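Long-range contacts in salicylate carboxymethyltransferase (Clarkia breweri, PDB 1M6E), which methylates the carboxyl group of the plant hormone salicylic acid with S-adenosyl-L-methionine, giving the volatile ester methyl salicylate: residues T51-A56 with T139-H144; T76-R81 with P90-F95. All coordinates share one frame; numbering follows the deposited sequence.

Contact 1: T51-A56 with T139-H144; sequences TRLAIA and TLHFIH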
ATOM      1  N   THR A  51     -18.509 -13.979  11.330  1.00 64.86           N
ATOM      2  CA  THR A  51     -17.250 -14.551  10.913  1.00 60.36           C
ATOM      3  C   THR A  51     -16.205 -13.545  10.419  1.00 61.66           C
ATOM      4  O   THR A  51     -15.031 -13.901  10.267  1.00 58.76           O
ATOM      5  CB  THR A  51     -17.523 -15.607   9.851  1.00 57.55           C
ATOM      6  OG1 THR A  51     -18.056 -14.997   8.669  1.00 58.13           O
ATOM      7  CG2 THR A  51     -18.551 -16.565  10.382  1.00 53.65           C
ATOM      8  N   ARG A  52     -16.621 -12.293  10.194  1.00 64.30           N
ATOM      9  CA  ARG A  52     -15.710 -11.249   9.706  1.00 57.24           C
ATOM     10  C   ARG A  52     -15.852  -9.918  10.396  1.00 52.98           C
ATOM     11  O   ARG A  52     -16.926  -9.339  10.425  1.00 62.65           O
ATOM     12  CB  ARG A  52     -15.925 -11.013   8.219  1.00 63.80           C
ATOM     13  CG  ARG A  52     -14.674 -10.596   7.474  1.00 76.33           C
ATOM     14  CD  ARG A  52     -14.947 -10.402   5.981  1.00 74.79           C
ATOM     15  NE  ARG A  52     -15.288  -9.012   5.668  1.00 84.98           N
ATOM     16  CZ  ARG A  52     -16.521  -8.538   5.486  1.00 87.21           C
ATOM     17  NH1 ARG A  52     -17.592  -9.331   5.572  1.00 76.69           N
ATOM     18  NH2 ARG A  52     -16.676  -7.243   5.238  1.00 86.57           N
ATOM     19  N   LEU A  53     -14.772  -9.439  10.973  1.00 46.34           N
ATOM     20  CA  LEU A  53     -14.801  -8.140  11.603  1.00 44.78           C
ATOM     21  C   LEU A  53     -13.908  -7.340  10.656  1.00 52.08           C
ATOM     22  O   LEU A  53     -12.905  -7.856  10.170  1.00 60.37           O
ATOM     23  CB  LEU A  53     -14.212  -8.209  13.013  1.00 48.97           C
ATOM     24  CG  LEU A  53     -13.915  -6.885  13.743  1.00 54.41           C
ATOM     25  CD1 LEU A  53     -15.169  -6.061  13.927  1.00 40.79           C
ATOM     26  CD2 LEU A  53     -13.319  -7.183  15.088  1.00 55.14           C
ATOM     27  N   ALA A  54     -14.275  -6.098  10.367  1.00 51.92           N
ATOM     28  CA  ALA A  54     -13.496  -5.278   9.449  1.00 47.01           C
ATOM     29  C   ALA A  54     -13.192  -3.880   9.971  1.00 46.12           C
ATOM     30  O   ALA A  54     -13.901  -2.928   9.692  1.00 46.78           O
ATOM     31  CB  ALA A  54     -14.216  -5.193   8.114  1.00 50.62           C
ATOM     32  N   ILE A  55     -12.119  -3.772  10.732  1.00 45.00           N
ATOM     33  CA  ILE A  55     -11.684  -2.514  11.297  1.00 46.49           C
ATOM     34  C   ILE A  55     -10.916  -1.745  10.233  1.00 43.77           C
ATOM     35  O   ILE A  55     -10.253  -2.357   9.394  1.00 47.03           O
ATOM     36  CB  ILE A  55     -10.757  -2.788  12.472  1.00 58.87           C
ATOM     37  CG1 ILE A  55     -11.434  -3.780  13.415  1.00 73.61           C
ATOM     38  CG2 ILE A  55     -10.399  -1.492  13.179  1.00 62.40           C
ATOM     39  CD1 ILE A  55     -10.655  -4.059  14.692  1.00 88.24           C
ATOM     40  N   ALA A  56     -10.982  -0.415  10.280  1.00 33.60           N
ATOM     41  CA  ALA A  56     -10.292   0.423   9.298  1.00 29.91           C
ATOM     42  C   ALA A  56      -9.776   1.723   9.876  1.00 31.24           C
ATOM     43  O   ALA A  56     -10.582   2.554  10.279  1.00 42.58           O
ATOM     44  CB  ALA A  56     -11.242   0.745   8.162  1.00 32.50           C
ATOM     45  N   THR A 139     -19.616  -2.326   4.127  1.00 71.93           N
ATOM     46  CA  THR A 139     -18.398  -3.133   4.078  1.00 67.18           C
ATOM     47  C   THR A 139     -17.743  -3.125   5.450  1.00 62.70           C
ATOM     48  O   THR A 139     -17.072  -4.084   5.832  1.00 67.52           O
ATOM     49  CB  THR A 139     -17.357  -2.509   3.058  1.00 72.88           C
ATOM     50  OG1 THR A 139     -17.916  -2.496   1.740  1.00 74.11           O
ATOM     51  CG2 THR A 139     -16.029  -3.292   3.032  1.00 79.36           C
ATOM     52  N   LEU A 140     -17.976  -2.059   6.202  1.00 49.48           N
ATOM     53  CA  LEU A 140     -17.307  -1.888   7.474  1.00 51.47           C
ATOM     54  C   LEU A 140     -18.016  -1.936   8.816  1.00 53.13           C
ATOM     55  O   LEU A 140     -19.049  -1.296   8.985  1.00 56.08           O
ATOM     56  CB  LEU A 140     -16.544  -0.563   7.412  1.00 44.19           C
ATOM     57  CG  LEU A 140     -15.127  -0.546   6.849  1.00 49.13           C
ATOM     58  CD1 LEU A 140     -14.998  -1.411   5.612  1.00 49.92           C
ATOM     59  CD2 LEU A 140     -14.758   0.887   6.561  1.00 46.24           C
ATOM     60  N   HIS A 141     -17.427  -2.686   9.762  1.00 47.92           N
ATOM     61  CA  HIS A 141     -17.889  -2.744  11.156  1.00 34.74           C
ATOM     62  C   HIS A 141     -16.691  -2.152  11.875  1.00 43.78           C
ATOM     63  O   HIS A 141     -15.679  -2.824  12.041  1.00 62.93           O
ATOM     64  CB  HIS A 141     -18.042  -4.157  11.733  1.00 25.67           C
ATOM     65  CG  HIS A 141     -18.117  -5.254  10.727  1.00 33.90           C
ATOM     66  ND1 HIS A 141     -19.219  -5.466   9.933  1.00 50.21           N
ATOM     67  CD2 HIS A 141     -17.250  -6.252  10.439  1.00 47.92           C
ATOM     68  CE1 HIS A 141     -19.030  -6.548   9.196  1.00 49.72           C
ATOM     69  NE2 HIS A 141     -17.843  -7.044   9.485  1.00 46.65           N
ATOM     70  N   PHE A 142     -16.761  -0.899  12.274  1.00 44.76           N
ATOM     71  CA  PHE A 142     -15.651  -0.233  12.997  1.00 43.18           C
ATOM     72  C   PHE A 142     -14.619   0.554  12.231  1.00 41.11           C
ATOM     73  O   PHE A 142     -13.812   0.012  11.477  1.00 50.99           O
ATOM     74  CB  PHE A 142     -14.855  -1.167  13.941  1.00 33.32           C
ATOM     75  CG  PHE A 142     -14.313  -0.436  15.152  1.00 34.11           C
ATOM     76  CD1 PHE A 142     -15.005  -0.450  16.361  1.00 34.96           C
ATOM     77  CD2 PHE A 142     -13.209   0.406  15.037  1.00 37.68           C
ATOM     78  CE1 PHE A 142     -14.618   0.377  17.437  1.00 36.29           C
ATOM     79  CE2 PHE A 142     -12.813   1.230  16.094  1.00 35.22           C
ATOM     80  CZ  PHE A 142     -13.524   1.216  17.297  1.00 43.94           C
ATOM     81  N   ILE A 143     -14.619   1.843  12.535  1.00 35.77           N
ATOM     82  CA  ILE A 143     -13.731   2.823  11.948  1.00 38.16           C
ATOM     83  C   ILE A 143     -12.966   3.624  13.013  1.00 41.61           C
ATOM     84  O   ILE A 143     -13.560   4.412  13.739  1.00 43.03           O
ATOM     85  CB  ILE A 143     -14.540   3.812  11.120  1.00 26.16           C
ATOM     86  CG1 ILE A 143     -14.962   3.174   9.818  1.00 18.46           C
ATOM     87  CG2 ILE A 143     -13.776   5.046  10.906  1.00  5.48           C
ATOM     88  CD1 ILE A 143     -15.808   4.080   8.971  1.00 36.36           C
ATOM     89  N   HIS A 144     -11.654   3.447  13.097  1.00 35.68           N
ATOM     90  CA  HIS A 144     -10.904   4.223  14.066  1.00 35.86           C
ATOM     91  C   HIS A 144     -10.301   5.493  13.428  1.00 31.99           C
ATOM     92  O   HIS A 144     -10.159   5.534  12.229  1.00 32.20           O
ATOM     93  CB  HIS A 144      -9.783   3.383  14.693  1.00 24.06           C
ATOM     94  CG  HIS A 144      -8.984   4.161  15.677  1.00 27.41           C
ATOM     95  ND1 HIS A 144      -7.774   4.741  15.354  1.00 30.34           N
ATOM     96  CD2 HIS A 144      -9.331   4.667  16.884  1.00 38.39           C
ATOM     97  CE1 HIS A 144      -7.417   5.579  16.313  1.00 43.70           C
ATOM     98  NE2 HIS A 144      -8.347   5.556  17.250  1.00 59.49           N
TER

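Contact 2: T76-R81 with P90-F95; sequences TVEELR and PEYQIF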
ATOM      1  N   THR A  76      -8.760  -6.790  22.349  1.00 47.93           N
ATOM      2  CA  THR A  76     -10.020  -6.777  23.081  1.00 38.19           C
ATOM      3  C   THR A  76     -11.043  -7.773  22.586  1.00 40.89           C
ATOM      4  O   THR A  76     -11.625  -8.482  23.378  1.00 48.12           O
ATOM      5  CB  THR A  76     -10.680  -5.395  23.020  1.00 39.51           C
ATOM      6  OG1 THR A  76      -9.868  -4.439  23.706  1.00 43.91           O
ATOM      7  CG2 THR A  76     -12.037  -5.432  23.649  1.00 47.87           C
ATOM      8  N   VAL A  77     -11.291  -7.796  21.276  1.00 49.37           N
ATOM      9  CA  VAL A  77     -12.275  -8.712  20.691  1.00 46.65           C
ATOM     10  C   VAL A  77     -11.887 -10.133  21.004  1.00 47.62           C
ATOM     11  O   VAL A  77     -12.721 -10.925  21.417  1.00 50.44           O
ATOM     12  CB  VAL A  77     -12.387  -8.569  19.151  1.00 45.00           C
ATOM     13  CG1 VAL A  77     -13.298  -9.678  18.567  1.00 32.37           C
ATOM     14  CG2 VAL A  77     -12.933  -7.192  18.803  1.00 45.27           C
ATOM     15  N   GLU A  78     -10.625 -10.471  20.807  1.00 48.82           N
ATOM     16  CA  GLU A  78     -10.206 -11.820  21.108  1.00 55.44           C
ATOM     17  C   GLU A  78     -10.496 -12.144  22.586  1.00 59.48           C
ATOM     18  O   GLU A  78     -11.020 -13.216  22.905  1.00 52.71           O
ATOM     19  CB  GLU A  78      -8.731 -11.979  20.775  1.00 45.39           C
ATOM     20  CG  GLU A  78      -8.516 -12.051  19.305  1.00 63.65           C
ATOM     21  CD  GLU A  78      -9.238 -13.243  18.688  1.00 83.29           C
ATOM     22  OE1 GLU A  78      -8.720 -14.384  18.799  1.00 88.66           O
ATOM     23  OE2 GLU A  78     -10.330 -13.039  18.103  1.00 89.86           O
ATOM     24  N   GLU A  79     -10.193 -11.200  23.475  1.00 59.53           N
ATOM     25  CA  GLU A  79     -10.409 -11.401  24.907  1.00 65.62           C
ATOM     26  C   GLU A  79     -11.879 -11.580  25.288  1.00 60.89           C
ATOM     27  O   GLU A  79     -12.184 -12.047  26.367  1.00 63.69           O
ATOM     28  CB  GLU A  79      -9.772 -10.244  25.692  1.00 69.80           C
ATOM     29  CG  GLU A  79      -9.909 -10.325  27.206  1.00 79.59           C
ATOM     30  CD  GLU A  79      -8.892  -9.432  27.921  1.00 99.07           C
ATOM     31  OE1 GLU A  79      -9.076  -9.114  29.127  1.00100.28           O
ATOM     32  OE2 GLU A  79      -7.892  -9.056  27.266  1.00101.98           O
ATOM     33  N   LEU A  80     -12.785 -11.193  24.404  1.00 62.14           N
ATOM     34  CA  LEU A  80     -14.210 -11.366  24.649  1.00 68.07           C
ATOM     35  C   LEU A  80     -14.598 -12.759  24.139  1.00 73.46           C
ATOM     36  O   LEU A  80     -15.135 -13.576  24.869  1.00 79.25           O
ATOM     37  CB  LEU A  80     -15.027 -10.335  23.878  1.00 60.59           C
ATOM     38  CG  LEU A  80     -15.046  -8.907  24.368  1.00 65.71           C
ATOM     39  CD1 LEU A  80     -15.604  -7.995  23.273  1.00 79.52           C
ATOM     40  CD2 LEU A  80     -15.899  -8.841  25.606  1.00 72.13           C
ATOM     41  N   ARG A  81     -14.314 -13.026  22.871  1.00 71.05           N
ATOM     42  CA  ARG A  81     -14.650 -14.302  22.265  1.00 63.34           C
ATOM     43  C   ARG A  81     -14.216 -15.499  23.114  1.00 69.37           C
ATOM     44  O   ARG A  81     -14.758 -16.598  22.973  1.00 69.74           O
ATOM     45  CB  ARG A  81     -14.058 -14.346  20.843  1.00 54.72           C
ATOM     46  CG  ARG A  81     -14.004 -15.703  20.190  1.00 44.68           C
ATOM     47  CD  ARG A  81     -12.624 -16.265  20.384  1.00 55.89           C
ATOM     48  NE  ARG A  81     -12.617 -17.713  20.355  1.00 70.26           N
ATOM     49  CZ  ARG A  81     -11.520 -18.433  20.173  1.00 86.14           C
ATOM     50  NH1 ARG A  81     -10.355 -17.818  19.997  1.00 90.87           N
ATOM     51  NH2 ARG A  81     -11.587 -19.761  20.173  1.00 91.41           N
ATOM     52  N   PRO A  90     -13.290 -14.086  14.813  1.00 58.28           N
ATOM     53  CA  PRO A  90     -13.605 -13.843  13.407  1.00 60.78           C
ATOM     54  C   PRO A  90     -12.259 -13.626  12.754  1.00 65.77           C
ATOM     55  O   PRO A  90     -11.236 -13.655  13.451  1.00 73.05           O
ATOM     56  CB  PRO A  90     -14.422 -12.556  13.460  1.00 56.53           C
ATOM     57  CG  PRO A  90     -13.766 -11.800  14.577  1.00 57.50           C
ATOM     58  CD  PRO A  90     -13.570 -12.896  15.633  1.00 55.82           C
ATOM     59  N   GLU A  91     -12.241 -13.442  11.437  1.00 65.40           N
ATOM     60  CA  GLU A  91     -10.993 -13.137  10.738  1.00 65.23           C
ATOM     61  C   GLU A  91     -10.967 -11.615  10.739  1.00 66.61           C
ATOM     62  O   GLU A  91     -11.998 -10.975  10.497  1.00 70.63           O
ATOM     63  CB  GLU A  91     -11.022 -13.641   9.299  1.00 65.76           C
ATOM     64  CG  GLU A  91     -10.779 -15.117   9.177  1.00 76.03           C
ATOM     65  CD  GLU A  91     -10.916 -15.622   7.752  1.00 82.13           C
ATOM     66  OE1 GLU A  91     -12.012 -15.452   7.166  1.00 82.01           O
ATOM     67  OE2 GLU A  91      -9.932 -16.197   7.228  1.00 80.09           O
ATOM     68  N   TYR A  92      -9.822 -11.014  11.031  1.00 56.88           N
ATOM     69  CA  TYR A  92      -9.803  -9.563  11.046  1.00 48.08           C
ATOM     70  C   TYR A  92      -9.354  -9.031   9.712  1.00 45.99           C
ATOM     71  O   TYR A  92      -8.357  -9.507   9.153  1.00 46.61           O
ATOM     72  CB  TYR A  92      -8.896  -9.056  12.152  1.00 46.02           C
ATOM     73  CG  TYR A  92      -9.325  -9.552  13.492  1.00 55.14           C
ATOM     74  CD1 TYR A  92      -9.009 -10.849  13.917  1.00 54.45           C
ATOM     75  CD2 TYR A  92     -10.103  -8.749  14.324  1.00 66.24           C
ATOM     76  CE1 TYR A  92      -9.461 -11.336  15.146  1.00 65.23           C
ATOM     77  CE2 TYR A  92     -10.561  -9.221  15.552  1.00 74.16           C
ATOM     78  CZ  TYR A  92     -10.238 -10.510  15.957  1.00 73.95           C
ATOM     79  OH  TYR A  92     -10.708 -10.948  17.170  1.00 77.06           O
ATOM     80  N   GLN A  93     -10.114  -8.077   9.177  1.00 35.46           N
ATOM     81  CA  GLN A  93      -9.745  -7.487   7.901  1.00 44.52           C
ATOM     82  C   GLN A  93      -9.521  -6.009   8.051  1.00 44.11           C
ATOM     83  O   GLN A  93     -10.459  -5.222   8.131  1.00 46.53           O
ATOM     84  CB  GLN A  93     -10.795  -7.726   6.863  1.00 41.10           C
ATOM     85  CG  GLN A  93     -10.388  -7.189   5.547  1.00 47.21           C
ATOM     86  CD  GLN A  93     -11.326  -7.666   4.508  1.00 55.57           C
ATOM     87  OE1 GLN A  93     -12.542  -7.617   4.716  1.00 61.17           O
ATOM     88  NE2 GLN A  93     -10.794  -8.145   3.375  1.00 45.67           N
ATOM     89  N   ILE A  94      -8.244  -5.650   8.057  1.00 47.03           N
ATOM     90  CA  ILE A  94      -7.804  -4.291   8.265  1.00 40.87           C
ATOM     91  C   ILE A  94      -7.559  -3.406   7.054  1.00 33.02           C
ATOM     92  O   ILE A  94      -6.998  -3.820   6.041  1.00 30.98           O
ATOM     93  CB  ILE A  94      -6.555  -4.317   9.092  1.00 36.82           C
ATOM     94  CG1 ILE A  94      -6.821  -5.129  10.346  1.00 30.31           C
ATOM     95  CG2 ILE A  94      -6.117  -2.907   9.405  1.00 43.98           C
ATOM     96  CD1 ILE A  94      -5.623  -5.159  11.255  1.00 47.55           C
ATOM     97  N   PHE A  95      -7.978  -2.160   7.199  1.00 21.59           N
ATOM     98  CA  PHE A  95      -7.821  -1.172   6.153  1.00 20.56           C
ATOM     99  C   PHE A  95      -7.105   0.066   6.660  1.00 27.59           C
ATOM    100  O   PHE A  95      -7.694   0.826   7.434  1.00 24.30           O
ATOM    101  CB  PHE A  95      -9.196  -0.799   5.618  1.00 16.89           C
ATOM    102  CG  PHE A  95      -9.818  -1.876   4.800  1.00 21.31           C
ATOM    103  CD1 PHE A  95     -10.807  -2.683   5.324  1.00 30.45           C
ATOM    104  CD2 PHE A  95      -9.341  -2.144   3.520  1.00 29.05           C
ATOM    105  CE1 PHE A  95     -11.308  -3.755   4.580  1.00 35.96           C
ATOM    106  CE2 PHE A  95      -9.827  -3.201   2.778  1.00 36.29           C
ATOM    107  CZ  PHE A  95     -10.808  -4.009   3.305  1.00 31.27           C
TER

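Contact 1: T51-A56 with T139-H144
His144 N donates to Ala56 O at 3.1 Å. Ala56 N gives a weak bond to Phe142 O, so both backbone polar atoms of this alanine face residues 139-144. The same Phe142 O also receives the CA-H of Ile55, with CA 3.3 Å from the oxygen. This is parallel pairing, Ala56 being bridged to Ile143, and a small residue suits the place: Ala56 CB reaches Leu140 CD2 at 3.9 Å, while Phe95 of the next strand lies against it as well. Ile55 and Phe142 run side by side and point the same way; the first torsion of Ile55, chi1 -51°, sets CG2 opposite the backbone N, and it is this branch that meets Phe142 CD2. Strands 52-58 and 143-146 are neighbours in the middle of the Rossmann-like methyltransferase sheet, where 52-58 is the first strand. Their regular pairing within these segments is confined to the end nearer the cofactor; further back no such pairing joins the two segments, and the imidazole of His141 lies against the backbone of residues 52-54. Its CD2 lies by Leu53 CA and Ala54 N, both near the ring plane at the edge, while NE2 is modelled 2.6 Å from Arg52 O. The Arg52 guanidinium has His141 NE2 over one face, 4.3 Å above its plane, and Thr139 O near its edge. Further out, Gln93 holds Arg52 NE, and helix 33-44 covers Phe142 through Thr36, Ala39 and Ile40. His144 ND1 is bonded to Asp57, and its side chain comes within about 6 Å of the bound S-adenosyl-L-homocysteine.

Contact 2: T76-R81 with P90-F95
Tyr92 reaches across from strand 91-98 to meet Val77 and Glu78 on helix 74-82, the helix of the beta-alpha-beta unit that leads from strand 52-58 to strand 91-98 in this Rossmann-like fold. The backbones stay well apart, the closest CA atoms being those of Glu78 and Pro90 at 8.7 Å, so the gap is bridged by side chains, and a long aromatic residue with a polar end suits the task. With CG beside the backbone N and anti to the carbonyl carbon (chi1 -58°), the tyrosine ring extends to the helix. Val77 comes from the opposite direction, its CB near the plane of the ring and 4.1 Å from Tyr92 CE2. Compact and branched, this valine also touches Leu53, Ile40 and Tyr44, which makes it an apolar filler between helix 74-82, strand 52-58 and helix 33-44. Glu78 also approaches at the ring edge: the bend at chi2 (-61°) brings the carboxylate to the hydroxyl end of Tyr92, and the carboxylate and ring planes stand 86° apart. A hydrogen bond from Tyr92 OH to Glu78 OE2 is indicated, but the pair is modelled very short and the place of OE2 is doubtful. The other carboxylate oxygen, OE1, is hydrogen-bonded to Ser89 and has a long salt bridge to Arg81 NH1. Pro90, just before strand 91-98, packs on Leu53, and its CG lies over one face of the Tyr92 ring, 4.0 Å above the plane and offset toward the rim.

From the N terminus, the chain runs through helix 33-44 into strand 52-58, then helix 74-82 and strand 91-98; contact 2 closes the short loop between these last two. Strand 121-127 follows, adding to the outer side of 91-98, before residues 139-144 return to the far side of strand 52-58 and complete contact 1. The smaller loop thus lies wholly within the larger one, and the two do not cross. The contacts meet along strand 52-58, which has 143-146 on one side and 91-98 on the other; their centres are about 9 Å apart. Leu53 O and Gln93 N, a probable hydrogen bond of 3.0 Å, join them, as does Leu53 CD2 packed on Tyr92 CE2.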